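Local coordinates for NigD-like protein (PDB 3K6O) that is of unknown function but belongs to the NigD-like family, which joins an N-terminal OB domain to a C-terminal beta sandwich, at residues Q107-W112 and N119-L124; P132-V137 and G168-K173; I101-V106 and E153-N158. All blocks are in the same frame, centred on the assembly; numbering follows the deposited sequence.

All three contacts lie in the C-terminal beta-sandwich domain. Contact 1 is the hairpin of strands 107-113 and 117-125; the second of these pairs with strand 165-173, which enters contact 2, whose centre is about 9 Å from that of contact 1. Contact 2 sets strand 165-173 against strand 133-139, a neighbour of strand 149-157, which in turn carries contact 3, about 10 Å away between centres. Contacts 1 and 3 are about 13 Å apart, centre to centre. Along the chain contact 1 is nested within the loop closed by contact 3 and ends before contact 2 begins, while contacts 2 and 3 interleave. Strands distant in sequence are thereby brought together by contacts 2 and 3.

Contact 1: residues Q107-W112 and N119-L124; sequences QIKDMW and NVRFML
Asp-110 and Arg-121 face each other in an antiparallel beta hairpin that carries a classic bulge: Lys-109 and Asp-110 together sit opposite Arg-121, and both their amides reach its carbonyl oxygen from the same face of the carbonyl plane, Lys-109 N at 2.9 Å from Arg-121 O. The Arg-121 side chain runs beside that of Asp-110. Its CB packs on Asp-110 CB at 3.9 Å; CG leaves anti to the backbone N (chi1 -174°), CD comes within 4.0 Å of Asp-110 OD2, and the bend at chi3 turns the guanidinium back on the acid. NE and NH2 then clasp one oxygen from the side, each 2.8 Å from Asp-110 OD2, which lies somewhat out of the guanidinium plane. The carboxylate plane is turned 32° from that of the guanidinium. Lys-109 CD lies over one guanidinium face, and NH1 forms a salt bridge with a second acid, Asp-219; the two acids together probably help fix the rotation of the guanidinium.

On the other face of the hairpin Ile-108 CD1 touches Val-120 CG1 and Phe-122 CB, an apolar patch continued by Leu-154 and Tyr-201. Farther along the Asp-110 face Lys-109 CE meets the selenium of Met-123, a selenomethionine. Toward the turn, Asn-119 has its OD1 bound by Ser-171 and Arg-58, while its CB stands 3.4 Å from the centroid of the Trp-112 six-membered ring, only 4° off the ring normal: a CH-pi contact over the benzene half of the indole.

Contact 2: residues P132-V137 and G168-K173; sequences PILNLV and GMVSFK
Leu-134 and Leu-136 have nearly the same conformation, CG swung away from the backbone N (chi1 -172° in both), and this sends their branches toward Phe-172, whose own CG lies on the side away from its carbonyl carbon (chi1 -62°), directing the ring toward the strand of the two leucines. The two strands are not partners in a ladder: their axes pass 8.4 Å apart and cross at -26°, consistent with strands from two facing layers of the sandwich, with side chains filling the gap. Leu-136 CB sits over one face of the Phe-172 ring, 3.8 Å from its centroid, a CH-pi contact displaced toward the rim, while Leu-136 CD2 presses on Phe-172 CB at 3.6 Å. Val-170 CG2, from the same strand as the ring, lies over the rim of the opposite face. At the far end of the ring Leu-134 CD2 lies 4.1 Å from Phe-172 CZ and 4.0 Å from Val-170 CG1. Leu-154 of strand 149-157 and Gln-88 of strand 75-93 also touch the Phe-172 side chain. Replacing Phe-172 by alanine would probably open a gap between the layers, taking from Leu-136 CB its ring face and from Leu-134 CD2 one of its contacts. A polar atom at the ring edge is Leu-134 O, in the ring plane 3.6 Å from Phe-172 CZ, where the slightly positive ring hydrogens would suit an oxygen; otherwise the buried contact depends on apolar fit, not on directed bonds.

Contact 3: residues I101-V106 and E153-N158; sequences IGNMKV and ELRYNN
Tyr-156 and Val-106 form the buried, tightly packed part of this contact: Val-106 CB is 3.7 Å from Tyr-156 CB, and Val-106 CG2 lies over one face of the phenol ring. Over the rim of the opposite face lies the backbone N of Asn-158, a buried atom with no hydrogen-bonding partner. The ring's hydroxyl reaches Asn-125 in strand 117-125, and Met-104 N donates to Tyr-156 O at 2.9 Å. Closer still, buried Ile-101 CG2 crosses the aliphatic stem of Arg-155 at about a right angle, 3.4 Å from Arg-155 CB.

Beyond that stem the guanidinium is held at its edges. NH1 donates to Gly-102 O at 3.0 Å in a fairly straight bond; the oxygen lies in the guanidinium plane, while NH1 stands 46° out of the carbonyl plane, off the lone pairs. NE and NH2 both close on Glu-153 OE1. The bend at chi2 (-62°) lays the guanidinium beside Gly-102, with the Asn-103 amide over one face.

The solvent side begins at a water that takes the Tyr-156 amide hydrogen and donates to Asn-103 OD1 and Met-104 O. The exposed selenomethionine side chain of Met-104 lies across Asn-158, with SE 3.3 Å from Asn-158 OD1. Asn-103 ND2 meets a tetraethylene glycol, probably from the crystallisation liquor.

Gly-102, with a positive phi of 77°, takes the chain out of the short helix 98-101; residues 101-106 run nearly at right angles to 154-158, a connection that crosses strand 149-157 on its way into hairpin 107-125, as loops linking the strands of a beta sandwich do.

Contact 1: residues Q107-W112 and N119-L124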
loop_
_atom_site.group_PDB
_atom_site.type_symbol
_atom_site.label_atom_id
_atom_site.label_comp_id
_atom_site.label_asym_id
_atom_site.label_seq_id
_atom_site.Cartn_x
_atom_site.Cartn_y
_atom_site.Cartn_z
ATOM N N GLN A 107 -0.788 -3.807 15.222
ATOM C CA GLN A 107 0.524 -4.402 14.933
ATOM C C GLN A 107 0.896 -4.182 13.486
ATOM O O GLN A 107 0.237 -4.706 12.597
ATOM C CB GLN A 107 0.500 -5.905 15.237
ATOM C CG GLN A 107 1.837 -6.611 14.987
ATOM C CD GLN A 107 1.806 -8.091 15.356
ATOM O OE1 GLN A 107 0.797 -8.616 15.847
ATOM N NE2 GLN A 107 2.923 -8.775 15.117
ATOM N N ILE A 108 1.929 -3.375 13.248
ATOM C CA ILE A 108 2.430 -3.122 11.912
ATOM C C ILE A 108 3.559 -4.098 11.594
ATOM O O ILE A 108 4.507 -4.187 12.341
ATOM C CB ILE A 108 2.992 -1.703 11.751
ATOM C CG1 ILE A 108 1.913 -0.635 12.025
ATOM C CG2 ILE A 108 3.559 -1.509 10.311
ATOM C CD1 ILE A 108 0.618 -0.822 11.220
ATOM N N LYS A 109 3.443 -4.843 10.503
ATOM C CA LYS A 109 4.515 -5.730 10.048
ATOM C C LYS A 109 5.414 -5.057 9.002
ATOM O O LYS A 109 6.608 -5.262 9.009
ATOM C CB LYS A 109 3.935 -7.046 9.503
ATOM C CG LYS A 109 3.372 -7.969 10.572
ATOM C CD LYS A 109 3.429 -9.437 10.165
ATOM C CE LYS A 109 3.324 -10.347 11.376
ATOM N NZ LYS A 109 3.160 -11.794 11.013
ATOM N N ASP A 110 4.850 -4.275 8.085
ATOM C CA ASP A 110 5.656 -3.481 7.148
ATOM C C ASP A 110 4.975 -2.151 6.859
ATOM O O ASP A 110 3.765 -2.088 6.799
ATOM C CB ASP A 110 5.849 -4.211 5.817
ATOM C CG ASP A 110 6.704 -5.426 5.946
ATOM O OD1 ASP A 110 7.931 -5.266 5.988
ATOM O OD2 ASP A 110 6.152 -6.533 6.021
HETATM N N MSE A 111 5.760 -1.091 6.704
HETATM C CA MSE A 111 5.241 0.139 6.152
HETATM C C MSE A 111 6.288 0.844 5.328
HETATM O O MSE A 111 7.392 1.050 5.794
HETATM C CB MSE A 111 4.736 1.082 7.239
HETATM C CG MSE A 111 4.203 2.456 6.648
HETATM SE SE MSE A 111 3.990 3.734 8.141
HETATM C CE MSE A 111 2.636 2.732 8.983
ATOM N N TRP A 112 5.916 1.251 4.117
ATOM C CA TRP A 112 6.821 2.012 3.275
ATOM C C TRP A 112 6.043 2.811 2.247
ATOM O O TRP A 112 5.005 2.363 1.765
ATOM C CB TRP A 112 7.836 1.090 2.586
ATOM C CG TRP A 112 7.309 0.337 1.396
ATOM C CD1 TRP A 112 7.536 0.621 0.106
ATOM C CD2 TRP A 112 6.483 -0.835 1.413
ATOM N NE1 TRP A 112 6.935 -0.315 -0.702
ATOM C CE2 TRP A 112 6.262 -1.209 0.084
ATOM C CE3 TRP A 112 5.921 -1.610 2.430
ATOM C CZ2 TRP A 112 5.475 -2.311 -0.272
ATOM C CZ3 TRP A 112 5.145 -2.733 2.071
ATOM C CH2 TRP A 112 4.941 -3.071 0.736
ATOM N N ASN A 119 2.177 2.068 1.708
ATOM C CA ASN A 119 1.938 0.631 1.713
ATOM C C ASN A 119 2.121 0.103 3.109
ATOM O O ASN A 119 3.170 0.289 3.728
ATOM C CB ASN A 119 2.906 -0.046 0.758
ATOM C CG ASN A 119 2.776 0.513 -0.649
ATOM O OD1 ASN A 119 1.718 0.381 -1.293
ATOM N ND2 ASN A 119 3.833 1.204 -1.123
ATOM N N VAL A 120 1.095 -0.575 3.595
ATOM C CA VAL A 120 1.111 -1.116 4.943
ATOM C C VAL A 120 0.710 -2.609 4.953
ATOM O O VAL A 120 -0.311 -2.990 4.423
ATOM C CB VAL A 120 0.171 -0.320 5.834
ATOM C CG1 VAL A 120 0.386 -0.730 7.347
ATOM C CG2 VAL A 120 0.404 1.185 5.634
ATOM N N ARG A 121 1.542 -3.441 5.560
ATOM C CA ARG A 121 1.170 -4.794 5.865
ATOM C C ARG A 121 0.995 -4.816 7.356
ATOM O O ARG A 121 1.864 -4.332 8.081
ATOM C CB ARG A 121 2.249 -5.786 5.443
ATOM C CG ARG A 121 1.797 -7.257 5.638
ATOM C CD ARG A 121 2.685 -8.231 4.894
ATOM N NE ARG A 121 3.951 -8.291 5.596
ATOM C CZ ARG A 121 4.655 -9.386 5.817
ATOM N NH1 ARG A 121 4.266 -10.568 5.346
ATOM N NH2 ARG A 121 5.776 -9.278 6.503
ATOM N N PHE A 122 -0.127 -5.358 7.822
ATOM C CA PHE A 122 -0.480 -5.273 9.233
ATOM C C PHE A 122 -1.402 -6.389 9.662
ATOM O O PHE A 122 -1.907 -7.153 8.831
ATOM C CB PHE A 122 -1.124 -3.926 9.556
ATOM C CG PHE A 122 -2.524 -3.739 8.994
ATOM C CD1 PHE A 122 -2.737 -3.556 7.634
ATOM C CD2 PHE A 122 -3.631 -3.702 9.837
ATOM C CE1 PHE A 122 -4.011 -3.369 7.126
ATOM C CE2 PHE A 122 -4.922 -3.506 9.325
ATOM C CZ PHE A 122 -5.103 -3.328 7.960
HETATM N N MSE A 123 -1.588 -6.508 10.972
HETATM C CA MSE A 123 -2.477 -7.514 11.533
HETATM C C MSE A 123 -3.782 -6.833 11.908
HETATM O O MSE A 123 -3.778 -5.746 12.478
HETATM C CB MSE A 123 -1.854 -8.160 12.773
HETATM C CG MSE A 123 -0.478 -8.817 12.570
HETATM SE SE MSE A 123 -0.424 -10.180 11.171
HETATM C CE MSE A 123 -1.282 -11.620 12.062
ATOM N N LEU A 124 -4.894 -7.467 11.566
ATOM C CA LEU A 124 -6.213 -6.988 11.956
ATOM C C LEU A 124 -7.042 -8.112 12.547
ATOM O O LEU A 124 -6.884 -9.282 12.205
ATOM C CB LEU A 124 -6.956 -6.363 10.763
ATOM C CG LEU A 124 -7.338 -7.273 9.586
ATOM C CD1 LEU A 124 -8.328 -6.540 8.669
ATOM C CD2 LEU A 124 -6.118 -7.634 8.804
HETATM O O HOH W 1 -3.338 -5.484 15.097
#

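Contact 2: residues P132-V137 and G168-K173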
loop_
_atom_site.group_PDB
_atom_site.type_symbol
_atom_site.label_atom_id
_atom_site.label_comp_id
_atom_site.label_asym_id
_atom_site.label_seq_id
_atom_site.Cartn_x
_atom_site.Cartn_y
_atom_site.Cartn_z
ATOM N N PRO A 132 -12.739 -4.693 10.716
ATOM C CA PRO A 132 -11.944 -3.539 11.174
ATOM C C PRO A 132 -11.515 -2.554 10.088
ATOM O O PRO A 132 -11.361 -2.933 8.919
ATOM C CB PRO A 132 -10.682 -4.189 11.781
ATOM C CG PRO A 132 -11.057 -5.550 12.099
ATOM C CD PRO A 132 -12.035 -5.955 11.013
ATOM N N ILE A 133 -11.275 -1.309 10.524
ATOM C CA ILE A 133 -10.825 -0.210 9.651
ATOM C C ILE A 133 -9.413 0.272 10.034
ATOM O O ILE A 133 -9.090 0.455 11.221
ATOM C CB ILE A 133 -11.818 1.013 9.693
ATOM C CG1 ILE A 133 -12.021 1.577 11.111
ATOM C CG2 ILE A 133 -13.174 0.616 9.163
ATOM C CD1 ILE A 133 -12.905 2.859 11.148
ATOM N N LEU A 134 -8.568 0.390 9.028
ATOM C CA LEU A 134 -7.322 1.122 9.118
ATOM C C LEU A 134 -7.394 2.361 8.190
ATOM O O LEU A 134 -7.490 2.222 6.970
ATOM C CB LEU A 134 -6.150 0.232 8.717
ATOM C CG LEU A 134 -4.759 0.850 8.955
ATOM C CD1 LEU A 134 -4.435 1.005 10.460
ATOM C CD2 LEU A 134 -3.663 0.065 8.258
ATOM N N ASN A 135 -7.304 3.562 8.766
ATOM C CA ASN A 135 -7.254 4.792 7.970
ATOM C C ASN A 135 -5.919 5.566 8.093
ATOM O O ASN A 135 -5.182 5.469 9.091
ATOM C CB ASN A 135 -8.381 5.725 8.395
ATOM C CG ASN A 135 -9.741 5.271 7.937
ATOM O OD1 ASN A 135 -10.588 4.825 8.747
ATOM N ND2 ASN A 135 -9.984 5.399 6.679
ATOM N N LEU A 136 -5.639 6.341 7.075
ATOM C CA LEU A 136 -4.508 7.275 7.030
ATOM C C LEU A 136 -5.102 8.659 6.958
ATOM O O LEU A 136 -5.808 8.995 6.002
ATOM C CB LEU A 136 -3.646 7.046 5.793
ATOM C CG LEU A 136 -2.326 7.830 5.710
ATOM C CD1 LEU A 136 -1.402 7.467 6.873
ATOM C CD2 LEU A 136 -1.655 7.583 4.372
ATOM N N VAL A 137 -4.882 9.446 8.010
ATOM C CA VAL A 137 -5.630 10.652 8.168
ATOM C C VAL A 137 -4.730 11.849 8.222
ATOM O O VAL A 137 -3.592 11.759 8.659
ATOM C CB VAL A 137 -6.462 10.564 9.446
ATOM C CG1 VAL A 137 -7.214 9.197 9.496
ATOM C CG2 VAL A 137 -5.560 10.775 10.650
ATOM N N GLY A 168 -2.976 -8.431 6.682
ATOM C CA GLY A 168 -3.737 -7.568 5.788
ATOM C C GLY A 168 -2.762 -6.629 5.146
ATOM O O GLY A 168 -1.738 -6.315 5.751
HETATM N N MSE A 169 -3.048 -6.253 3.900
HETATM C CA MSE A 169 -2.279 -5.278 3.179
HETATM C C MSE A 169 -3.235 -4.229 2.673
HETATM O O MSE A 169 -4.354 -4.557 2.283
HETATM C CB MSE A 169 -1.603 -5.909 1.986
HETATM C CG MSE A 169 -0.727 -4.945 1.251
HETATM SE SE MSE A 169 1.109 -4.991 1.892
HETATM C CE MSE A 169 1.319 -6.777 1.098
ATOM N N VAL A 170 -2.786 -2.971 2.682
ATOM C CA VAL A 170 -3.534 -1.867 2.132
ATOM C C VAL A 170 -2.545 -0.844 1.556
ATOM O O VAL A 170 -1.391 -0.705 2.047
ATOM C CB VAL A 170 -4.412 -1.209 3.221
ATOM C CG1 VAL A 170 -3.522 -0.725 4.321
ATOM C CG2 VAL A 170 -5.196 -0.032 2.674
ATOM N N SER A 171 -2.999 -0.147 0.514
ATOM C CA SER A 171 -2.247 0.934 -0.100
ATOM C C SER A 171 -3.092 2.183 -0.014
ATOM O O SER A 171 -4.220 2.164 -0.475
ATOM C CB SER A 171 -1.941 0.641 -1.557
ATOM O OG SER A 171 -0.923 -0.323 -1.671
ATOM N N PHE A 172 -2.549 3.242 0.607
ATOM C CA PHE A 172 -3.200 4.531 0.698
ATOM C C PHE A 172 -2.666 5.426 -0.367
ATOM O O PHE A 172 -1.489 5.611 -0.437
ATOM C CB PHE A 172 -2.898 5.144 2.052
ATOM C CG PHE A 172 -3.415 4.316 3.209
ATOM C CD1 PHE A 172 -4.740 4.405 3.583
ATOM C CD2 PHE A 172 -2.578 3.453 3.906
ATOM C CE1 PHE A 172 -5.232 3.663 4.625
ATOM C CE2 PHE A 172 -3.054 2.694 4.981
ATOM C CZ PHE A 172 -4.391 2.794 5.325
ATOM N N LYS A 173 -3.524 5.998 -1.198
ATOM C CA LYS A 173 -3.084 6.980 -2.162
ATOM C C LYS A 173 -2.590 8.242 -1.480
ATOM O O LYS A 173 -3.335 8.875 -0.720
ATOM C CB LYS A 173 -4.198 7.339 -3.152
ATOM C CG LYS A 173 -4.389 6.295 -4.243
ATOM C CD LYS A 173 -5.324 6.784 -5.375
ATOM C CE LYS A 173 -4.595 7.778 -6.334
ATOM N NZ LYS A 173 -3.289 7.212 -6.805
#

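Contact 3: residues I101-V106 and E153-N158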
loop_
_atom_site.group_PDB
_atom_site.type_symbol
_atom_site.label_atom_id
_atom_site.label_comp_id
_atom_site.label_asym_id
_atom_site.label_seq_id
_atom_site.Cartn_x
_atom_site.Cartn_y
_atom_site.Cartn_z
ATOM N N ILE A 101 -13.320 7.270 14.007
ATOM C CA ILE A 101 -12.051 6.871 13.411
ATOM C C ILE A 101 -11.172 6.069 14.408
ATOM O O ILE A 101 -10.531 5.075 14.038
ATOM C CB ILE A 101 -11.274 8.085 12.849
ATOM C CG1 ILE A 101 -11.932 8.635 11.573
ATOM C CG2 ILE A 101 -9.831 7.712 12.523
ATOM C CD1 ILE A 101 -11.361 9.994 11.139
ATOM N N GLY A 102 -11.167 6.479 15.668
ATOM C CA GLY A 102 -10.500 5.729 16.717
ATOM C C GLY A 102 -8.979 5.917 16.686
ATOM O O GLY A 102 -8.449 6.675 15.889
ATOM N N ASN A 103 -8.297 5.243 17.609
ATOM C CA ASN A 103 -6.859 5.177 17.614
ATOM C C ASN A 103 -6.420 3.987 18.458
ATOM O O ASN A 103 -5.592 4.103 19.349
ATOM C CB ASN A 103 -6.262 6.465 18.162
ATOM C CG ASN A 103 -4.772 6.555 17.910
ATOM O OD1 ASN A 103 -4.229 5.930 16.960
ATOM N ND2 ASN A 103 -4.084 7.314 18.767
HETATM N N MSE A 104 -6.980 2.833 18.152
HETATM C CA MSE A 104 -6.662 1.606 18.851
HETATM C C MSE A 104 -5.312 1.016 18.435
HETATM O O MSE A 104 -4.801 1.262 17.329
HETATM C CB MSE A 104 -7.778 0.613 18.589
HETATM C CG MSE A 104 -9.145 1.089 19.154
HETATM SE SE MSE A 104 -10.459 -0.268 18.864
HETATM C CE MSE A 104 -10.088 -1.370 20.473
ATOM N N LYS A 105 -4.709 0.262 19.343
ATOM C CA LYS A 105 -3.401 -0.305 19.098
ATOM C C LYS A 105 -3.464 -1.306 17.939
ATOM O O LYS A 105 -4.374 -2.134 17.873
ATOM C CB LYS A 105 -2.861 -0.971 20.373
ATOM C CG LYS A 105 -2.556 0.047 21.499
ATOM C CD LYS A 105 -1.670 -0.530 22.614
ATOM C CE LYS A 105 -1.113 0.597 23.556
ATOM N NZ LYS A 105 -0.252 1.622 22.814
ATOM N N VAL A 106 -2.483 -1.219 17.047
ATOM C CA VAL A 106 -2.389 -2.088 15.876
ATOM C C VAL A 106 -0.938 -2.587 15.736
ATOM O O VAL A 106 0.011 -1.878 16.098
ATOM C CB VAL A 106 -2.798 -1.347 14.584
ATOM C CG1 VAL A 106 -1.846 -0.152 14.277
ATOM C CG2 VAL A 106 -2.828 -2.302 13.369
ATOM N N GLU A 153 -1.452 10.369 10.043
ATOM C CA GLU A 153 -1.567 9.402 11.126
ATOM C C GLU A 153 -2.319 8.198 10.665
ATOM O O GLU A 153 -3.290 8.307 9.931
ATOM C CB GLU A 153 -2.243 10.018 12.364
ATOM C CG GLU A 153 -1.732 11.415 12.761
ATOM C CD GLU A 153 -2.360 11.934 14.070
ATOM O OE1 GLU A 153 -3.156 11.167 14.676
ATOM O OE2 GLU A 153 -2.066 13.097 14.459
ATOM N N LEU A 154 -1.862 7.035 11.092
ATOM C CA LEU A 154 -2.592 5.814 10.850
ATOM C C LEU A 154 -3.465 5.570 12.071
ATOM O O LEU A 154 -2.975 5.594 13.184
ATOM C CB LEU A 154 -1.672 4.613 10.676
ATOM C CG LEU A 154 -1.093 4.176 9.336
ATOM C CD1 LEU A 154 -0.281 2.893 9.654
ATOM C CD2 LEU A 154 -2.144 3.943 8.248
ATOM N N ARG A 155 -4.744 5.331 11.836
ATOM C CA ARG A 155 -5.723 5.156 12.881
ATOM C C ARG A 155 -6.413 3.806 12.668
ATOM O O ARG A 155 -7.027 3.584 11.620
ATOM C CB ARG A 155 -6.725 6.315 12.819
ATOM C CG ARG A 155 -6.108 7.690 13.068
ATOM C CD ARG A 155 -5.513 7.728 14.483
ATOM N NE ARG A 155 -5.207 9.082 14.981
ATOM C CZ ARG A 155 -5.946 9.786 15.832
ATOM N NH1 ARG A 155 -7.090 9.326 16.333
ATOM N NH2 ARG A 155 -5.499 10.956 16.235
ATOM N N TYR A 156 -6.314 2.919 13.657
ATOM C CA TYR A 156 -6.968 1.608 13.606
ATOM C C TYR A 156 -8.211 1.578 14.493
ATOM O O TYR A 156 -8.209 2.100 15.608
ATOM C CB TYR A 156 -5.996 0.503 14.057
ATOM C CG TYR A 156 -6.575 -0.910 14.088
ATOM C CD1 TYR A 156 -6.985 -1.532 12.934
ATOM C CD2 TYR A 156 -6.718 -1.612 15.295
ATOM C CE1 TYR A 156 -7.473 -2.826 12.945
ATOM C CE2 TYR A 156 -7.229 -2.891 15.320
ATOM C CZ TYR A 156 -7.597 -3.492 14.131
ATOM O OH TYR A 156 -8.121 -4.744 14.119
ATOM N N ASN A 157 -9.273 0.961 13.983
ATOM C CA ASN A 157 -10.466 0.726 14.776
ATOM C C ASN A 157 -10.917 -0.709 14.518
ATOM O O ASN A 157 -11.181 -1.068 13.379
ATOM C CB ASN A 157 -11.574 1.728 14.443
ATOM C CG ASN A 157 -12.582 1.867 15.561
ATOM O OD1 ASN A 157 -12.712 0.984 16.423
ATOM N ND2 ASN A 157 -13.298 2.991 15.579
ATOM N N ASN A 158 -10.974 -1.532 15.568
ATOM C CA ASN A 158 -11.410 -2.926 15.394
ATOM C C ASN A 158 -12.919 -3.069 15.358
ATOM O O ASN A 158 -13.443 -4.151 15.055
ATOM C CB ASN A 158 -10.782 -3.861 16.419
ATOM C CG ASN A 158 -11.228 -3.588 17.828
ATOM O OD1 ASN A 158 -12.224 -2.907 18.073
ATOM N ND2 ASN A 158 -10.475 -4.110 18.776
HETATM O O HOH W 2 -4.465 3.420 15.788
#